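Local coordinates for protein FOKI restriction endonuclease (Planomicrobium okeanokoites, PDB 2FOK) that cleaves double-stranded DNA as a type IIS restriction endonuclease, probably recognising its target through helix-turn-helix-like subdomains and cutting with a separate PD-(D/E)XK-type, metal-dependent nuclease domain, at residues N218-G221 / A227-I230; L184-S187 / G191-S194; L166-D171 / F178-N183. All blocks are in the same frame, centred on the assembly; numbering follows the deposited sequence.

How the contacts relate
All three contacts lie in the second subdomain of the recognition region, but differ in depth and chemistry. Contact 2 is buried and apolar, an aromatic pair inside the loop between helices 177-181 and 197-205. Contact 3 is partly buried and aliphatic, joining helix 160-169 to helix 177-181 and the residues just beyond it. Contact 1 lies at the surface and rests on a salt bridge between helix 222-236 and the loop before it. A227, in the helical segment of contact 1, touches the other two: its backbone N is 3.5 Å from L184 CD2 of contact 2, and its CB is 4.0 Å from L180 CB of contact 3. Contacts 2 and 3 also meet where S187 OG hydrogen-bonds K182 O.

Contact 1 of 3, residues N218-G221 / A227-I230; sequences NWEG and ARMI
E220 and R228 form a surface salt bridge between the loop that follows helix 209-218 and the second turn of helix 222-236. The evidence that charge rather than packing carries it is the small buried area, 76 Å² in all, and a backbone separation of 9.7 Å between E220 CA and R228 CA: two long side chains span the gap and cross at about a right angle. R228 NE donates to E220 OE1 at 3.3 Å, long but nearly straight, with an N-H...O angle of 168°. The oxygen lies at the guanidinium edge, close to its plane, while the donor comes to the syn side of the carboxylate but tilted out of its plane. The two planes stand 32° apart, and E220 OE2 and R228 NH2 stay 3.6 Å apart, so NE to OE1 is the one hydrogen bond across the contact, not a bidentate pair. E220 has its CG between the backbone N and the carbonyl carbon (chi1 80°), which carries the carboxylate toward the helix; R228 bends at chi3 to turn NE to meet it. The stronger polar partner of each side chain lies outside the pair: K177, in a salt bridge with E220 OE1, and the carbonyl of Q12, hydrogen-bonded to R228 NH2. A glutamine here would probably leave K177 and R228 without the negative charge they share, weakening the hold on this loop. Next along the chain, G221 takes the N-cap position, and its backbone N is hydrogen-bonded to D224 OD2; as a glycine it has no side chain to return a bond. The arrangement is that of a helix start, with glycine at its N-cap position, and the loop before it joined to that helix by a salt bridge, in a subdomain of the helix-turn-helix clan.

Contact 2 of 3, residues L184-S187 / G191-S194; sequences LGFS and GFTS
With chi1 at -66° in F186 and -51° in F192, both phenylalanines set CG anti to the carbonyl carbon, and the two side chains run side by side in the same direction. Their rings do not lie flat against each other. The planes stand 67° apart with centroids separated by 5.6 Å, and the edge of F186 is turned toward the face of F192: an edge-to-face pair. The leading atom of that edge is F186 CD2, 3.9 Å from F192 CZ. Behind it, F186 CB lies 3.8 Å from F192 CD2, so the aliphatic root of one side chain joins the aromatic contact of the other. Backbone also packs on the F192 side chain: F186 N sits over one face, offset toward the rim and 3.5 Å from F192 CG, while F186 O comes within 3.4 Å of F192 CB. F186 is the centre of an inverse gamma turn, a tight turn, and both its peptide and its ring pack on F192; this turn forms part of the loop joining helices 177-181 and 197-205 in the second recognition subdomain. G185 leaves room for the F192 ring. Its phi is positive, and a CB at this position would fall on F192 CD1, whereas the CA present lies 3.9 Å from that same CD1. At the far end of the turn the contact becomes backbone to backbone, with S187 CA 3.6 Å from F192 O. Beyond the two segments, F192 packs on S223 and Y226 of helix 222-236 and makes a second edge-to-face pair with W10, while G185 is joined by a backbone hydrogen bond to N353.

Contact 3 of 3, residues L166-D171 / F178-N183; sequences LTLLED and FDLGKN
L168 meets L180 by aliphatic packing, one methyl of L180 doing most of the touching. L180 CD2 lies 3.6 Å from L168 CB and 3.8 Å from L168 CD1, wedged against both the root and the end of that side chain. Each leucine has CG anti to its carbonyl carbon and an extended second torsion (chi2 171° in L168, 162° in L180), and the two slide past one another in opposite directions. The CB of L180 does not itself point across the gap; its torsions bring the branched end over. The other methyl of L168, CD2, reaches N183 CB at 4.0 Å. L169 adds a looser contact, its CD2 being 4.3 Å from L180 CD2. Backbone bonding steadies the receiving side: N183 N donates to L180 O at 3.0 Å, and N183 O in turn accepts from R164 of helix 160-169. L180 also packs on A227 of helix 222-236 and, like L169, on L175 of strand 175-176. The order, helix 160-169, short strand 175-176, helix 177-181, with L168 and L169 packed on L180 between the two helices, is consistent with part of a winged-helix subdomain of the helix-turn-helix clan.

Contact 1 of 3, residues N218-G221 / A227-I230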
# COMPACT_ATOMS: atom_id res chain seq x y z
N ASN A 218 7.16 -11.82 -4.86
CA ASN A 218 6.66 -10.74 -5.73
C ASN A 218 5.17 -10.51 -5.65
O ASN A 218 4.64 -9.65 -6.36
CB ASN A 218 7.04 -11.01 -7.18
CG ASN A 218 8.22 -10.18 -7.64
OD1 ASN A 218 8.11 -8.97 -7.86
ND2 ASN A 218 9.37 -10.84 -7.78
N TRP A 219 4.49 -11.29 -4.82
CA TRP A 219 3.04 -11.19 -4.62
C TRP A 219 2.92 -10.32 -3.38
O TRP A 219 3.11 -10.80 -2.27
CB TRP A 219 2.45 -12.56 -4.28
CG TRP A 219 1.37 -13.07 -5.19
CD1 TRP A 219 0.06 -13.33 -4.86
CD2 TRP A 219 1.54 -13.54 -6.54
NE1 TRP A 219 -0.58 -13.93 -5.91
CE2 TRP A 219 0.29 -14.07 -6.95
CE3 TRP A 219 2.61 -13.56 -7.43
CZ2 TRP A 219 0.10 -14.62 -8.22
CZ3 TRP A 219 2.42 -14.10 -8.68
CH2 TRP A 219 1.18 -14.63 -9.07
N GLU A 220 2.62 -9.04 -3.56
CA GLU A 220 2.54 -8.19 -2.39
C GLU A 220 1.78 -6.89 -2.63
O GLU A 220 1.65 -6.44 -3.77
CB GLU A 220 3.96 -7.89 -1.89
CG GLU A 220 4.67 -6.80 -2.66
CD GLU A 220 6.17 -6.97 -2.74
OE1 GLU A 220 6.79 -7.50 -1.79
OE2 GLU A 220 6.75 -6.57 -3.77
N GLY A 221 1.25 -6.32 -1.55
CA GLY A 221 0.52 -5.07 -1.65
C GLY A 221 1.49 -3.93 -1.41
O GLY A 221 2.63 -4.17 -1.02
N ALA A 227 7.03 -2.42 3.95
CA ALA A 227 7.46 -3.19 5.12
C ALA A 227 8.70 -4.04 4.86
O ALA A 227 9.50 -4.27 5.77
CB ALA A 227 6.34 -4.10 5.59
N ARG A 228 8.83 -4.53 3.63
CA ARG A 228 9.97 -5.36 3.25
C ARG A 228 11.19 -4.47 3.08
O ARG A 228 12.30 -4.83 3.50
CB ARG A 228 9.66 -6.11 1.95
CG ARG A 228 10.89 -6.49 1.13
CD ARG A 228 10.55 -7.22 -0.17
NE ARG A 228 9.80 -6.39 -1.11
CZ ARG A 228 10.33 -5.38 -1.80
NH1 ARG A 228 11.60 -5.06 -1.64
NH2 ARG A 228 9.58 -4.68 -2.64
N MET A 229 10.99 -3.32 2.47
CA MET A 229 12.07 -2.37 2.23
C MET A 229 12.54 -1.77 3.55
O MET A 229 13.72 -1.88 3.90
CB MET A 229 11.59 -1.25 1.30
CG MET A 229 11.29 -1.74 -0.12
SD MET A 229 12.64 -2.76 -0.74
CE MET A 229 13.87 -1.48 -1.07
N ILE A 230 11.63 -1.14 4.28
CA ILE A 230 12.02 -0.54 5.54
C ILE A 230 12.62 -1.59 6.46
O ILE A 230 13.62 -1.34 7.13
CB ILE A 230 10.83 0.13 6.25
CG1 ILE A 230 10.16 1.13 5.30
CG2 ILE A 230 11.33 0.87 7.51
CD1 ILE A 230 8.83 1.67 5.81

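Contact 2 of 3, residues L184-S187 / G191-S194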
# COMPACT_ATOMS: atom_id res chain seq x y z
N LEU A 184 0.71 -0.70 8.53
CA LEU A 184 1.70 0.26 8.06
C LEU A 184 1.09 1.28 7.10
O LEU A 184 0.41 0.93 6.13
CB LEU A 184 2.83 -0.50 7.36
CG LEU A 184 3.97 0.28 6.72
CD1 LEU A 184 4.53 1.28 7.71
CD2 LEU A 184 5.06 -0.69 6.27
N GLY A 185 1.33 2.56 7.38
CA GLY A 185 0.79 3.61 6.54
C GLY A 185 -0.70 3.84 6.73
O GLY A 185 -1.26 3.59 7.80
N PHE A 186 -1.35 4.34 5.68
CA PHE A 186 -2.78 4.60 5.72
C PHE A 186 -3.48 3.38 5.15
O PHE A 186 -4.06 3.42 4.06
CB PHE A 186 -3.08 5.87 4.92
CG PHE A 186 -2.49 7.12 5.53
CD1 PHE A 186 -3.18 7.80 6.53
CD2 PHE A 186 -1.21 7.54 5.19
CE1 PHE A 186 -2.60 8.91 7.18
CE2 PHE A 186 -0.63 8.64 5.84
CZ PHE A 186 -1.33 9.32 6.84
N SER A 187 -3.42 2.30 5.94
CA SER A 187 -3.97 0.98 5.62
C SER A 187 -5.30 0.86 4.89
O SER A 187 -6.29 1.51 5.24
CB SER A 187 -4.04 0.13 6.89
OG SER A 187 -2.90 0.34 7.70
N GLY A 191 -2.29 2.48 -2.41
CA GLY A 191 -0.97 3.02 -2.13
C GLY A 191 -0.46 2.37 -0.85
O GLY A 191 0.74 2.29 -0.63
N PHE A 192 -1.40 1.91 -0.02
CA PHE A 192 -1.07 1.23 1.24
C PHE A 192 -1.96 0.00 1.41
O PHE A 192 -2.68 -0.12 2.41
CB PHE A 192 -1.30 2.16 2.45
CG PHE A 192 -0.64 3.49 2.33
CD1 PHE A 192 0.69 3.65 2.68
CD2 PHE A 192 -1.35 4.58 1.85
CE1 PHE A 192 1.32 4.89 2.56
CE2 PHE A 192 -0.74 5.83 1.71
CZ PHE A 192 0.60 5.99 2.07
N THR A 193 -1.89 -0.90 0.44
CA THR A 193 -2.69 -2.13 0.46
C THR A 193 -1.85 -3.30 0.97
O THR A 193 -0.63 -3.31 0.82
CB THR A 193 -3.21 -2.48 -0.95
OG1 THR A 193 -2.11 -2.88 -1.77
CG2 THR A 193 -3.90 -1.29 -1.59
N SER A 194 -2.51 -4.29 1.57
CA SER A 194 -1.80 -5.45 2.10
C SER A 194 -2.60 -6.71 1.79
O SER A 194 -3.83 -6.72 1.91
CB SER A 194 -1.59 -5.32 3.62
OG SER A 194 -0.79 -6.38 4.15

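Contact 3 of 3, residues L166-D171 / F178-N183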
# COMPACT_ATOMS: atom_id res chain seq x y z
N LEU A 166 9.34 -0.88 14.06
CA LEU A 166 9.95 -1.26 15.33
C LEU A 166 8.93 -1.46 16.45
O LEU A 166 9.10 -2.29 17.32
CB LEU A 166 10.96 -0.20 15.78
CG LEU A 166 12.27 -0.07 15.00
CD1 LEU A 166 13.21 0.80 15.82
CD2 LEU A 166 12.89 -1.45 14.72
N THR A 167 7.86 -0.66 16.41
CA THR A 167 6.81 -0.76 17.41
C THR A 167 6.04 -2.06 17.24
O THR A 167 5.61 -2.66 18.22
CB THR A 167 5.82 0.43 17.30
OG1 THR A 167 6.54 1.66 17.47
CG2 THR A 167 4.74 0.33 18.37
N LEU A 168 5.87 -2.49 15.99
CA LEU A 168 5.14 -3.72 15.68
C LEU A 168 5.90 -5.00 16.03
O LEU A 168 5.32 -6.08 16.04
CB LEU A 168 4.77 -3.74 14.20
CG LEU A 168 3.79 -2.65 13.74
CD1 LEU A 168 3.68 -2.64 12.23
CD2 LEU A 168 2.45 -2.91 14.36
N LEU A 169 7.20 -4.88 16.30
CA LEU A 169 8.01 -6.04 16.62
C LEU A 169 8.51 -5.99 18.07
O LEU A 169 9.20 -6.90 18.53
CB LEU A 169 9.21 -6.11 15.66
CG LEU A 169 8.98 -6.32 14.17
CD1 LEU A 169 10.28 -6.15 13.42
CD2 LEU A 169 8.43 -7.72 13.92
N GLU A 170 8.13 -4.93 18.78
CA GLU A 170 8.57 -4.70 20.15
C GLU A 170 8.40 -5.85 21.15
O GLU A 170 9.20 -5.97 22.09
CB GLU A 170 7.93 -3.43 20.70
CG GLU A 170 6.43 -3.48 20.88
CD GLU A 170 5.86 -2.17 21.39
OE1 GLU A 170 6.63 -1.18 21.48
OE2 GLU A 170 4.66 -2.12 21.71
N ASP A 171 7.39 -6.69 20.95
CA ASP A 171 7.14 -7.81 21.86
C ASP A 171 7.90 -9.08 21.53
O ASP A 171 7.68 -10.12 22.15
CB ASP A 171 5.64 -8.13 21.91
CG ASP A 171 4.87 -7.13 22.71
OD1 ASP A 171 5.52 -6.44 23.53
OD2 ASP A 171 3.64 -7.01 22.54
N PHE A 178 3.58 -9.00 5.29
CA PHE A 178 2.11 -8.89 5.22
C PHE A 178 1.50 -8.57 6.57
O PHE A 178 0.55 -7.79 6.65
CB PHE A 178 1.49 -10.20 4.72
CG PHE A 178 2.14 -10.74 3.49
CD1 PHE A 178 1.76 -10.29 2.23
CD2 PHE A 178 3.13 -11.72 3.59
CE1 PHE A 178 2.37 -10.80 1.09
CE2 PHE A 178 3.74 -12.23 2.46
CZ PHE A 178 3.35 -11.77 1.20
N ASP A 179 2.03 -9.20 7.62
CA ASP A 179 1.54 -8.98 8.99
C ASP A 179 1.94 -7.61 9.48
O ASP A 179 1.36 -7.07 10.41
CB ASP A 179 2.14 -10.01 9.94
CG ASP A 179 1.24 -11.18 10.17
OD1 ASP A 179 0.07 -11.10 9.72
OD2 ASP A 179 1.70 -12.17 10.79
N LEU A 180 2.99 -7.08 8.86
CA LEU A 180 3.50 -5.76 9.18
C LEU A 180 2.79 -4.76 8.29
O LEU A 180 2.32 -3.72 8.76
CB LEU A 180 5.01 -5.72 8.95
CG LEU A 180 5.81 -6.45 10.03
CD1 LEU A 180 7.22 -6.76 9.53
CD2 LEU A 180 5.85 -5.60 11.28
N GLY A 181 2.69 -5.09 7.01
CA GLY A 181 2.05 -4.20 6.05
C GLY A 181 0.63 -3.78 6.36
O GLY A 181 0.23 -2.66 6.05
N LYS A 182 -0.14 -4.67 6.98
CA LYS A 182 -1.53 -4.38 7.32
C LYS A 182 -1.68 -3.28 8.38
O LYS A 182 -2.76 -2.71 8.55
CB LYS A 182 -2.20 -5.66 7.80
CG LYS A 182 -1.42 -6.41 8.86
CD LYS A 182 -2.17 -7.64 9.32
CE LYS A 182 -1.63 -8.14 10.64
NZ LYS A 182 -2.68 -8.16 11.67
N ASN A 183 -0.60 -2.99 9.09
CA ASN A 183 -0.62 -1.96 10.12
C ASN A 183 0.42 -0.88 9.82
O ASN A 183 0.94 -0.22 10.72
CB ASN A 183 -0.35 -2.60 11.48
CG ASN A 183 -1.53 -3.44 11.97
OD1 ASN A 183 -2.66 -2.96 12.02
ND2 ASN A 183 -1.26 -4.68 12.33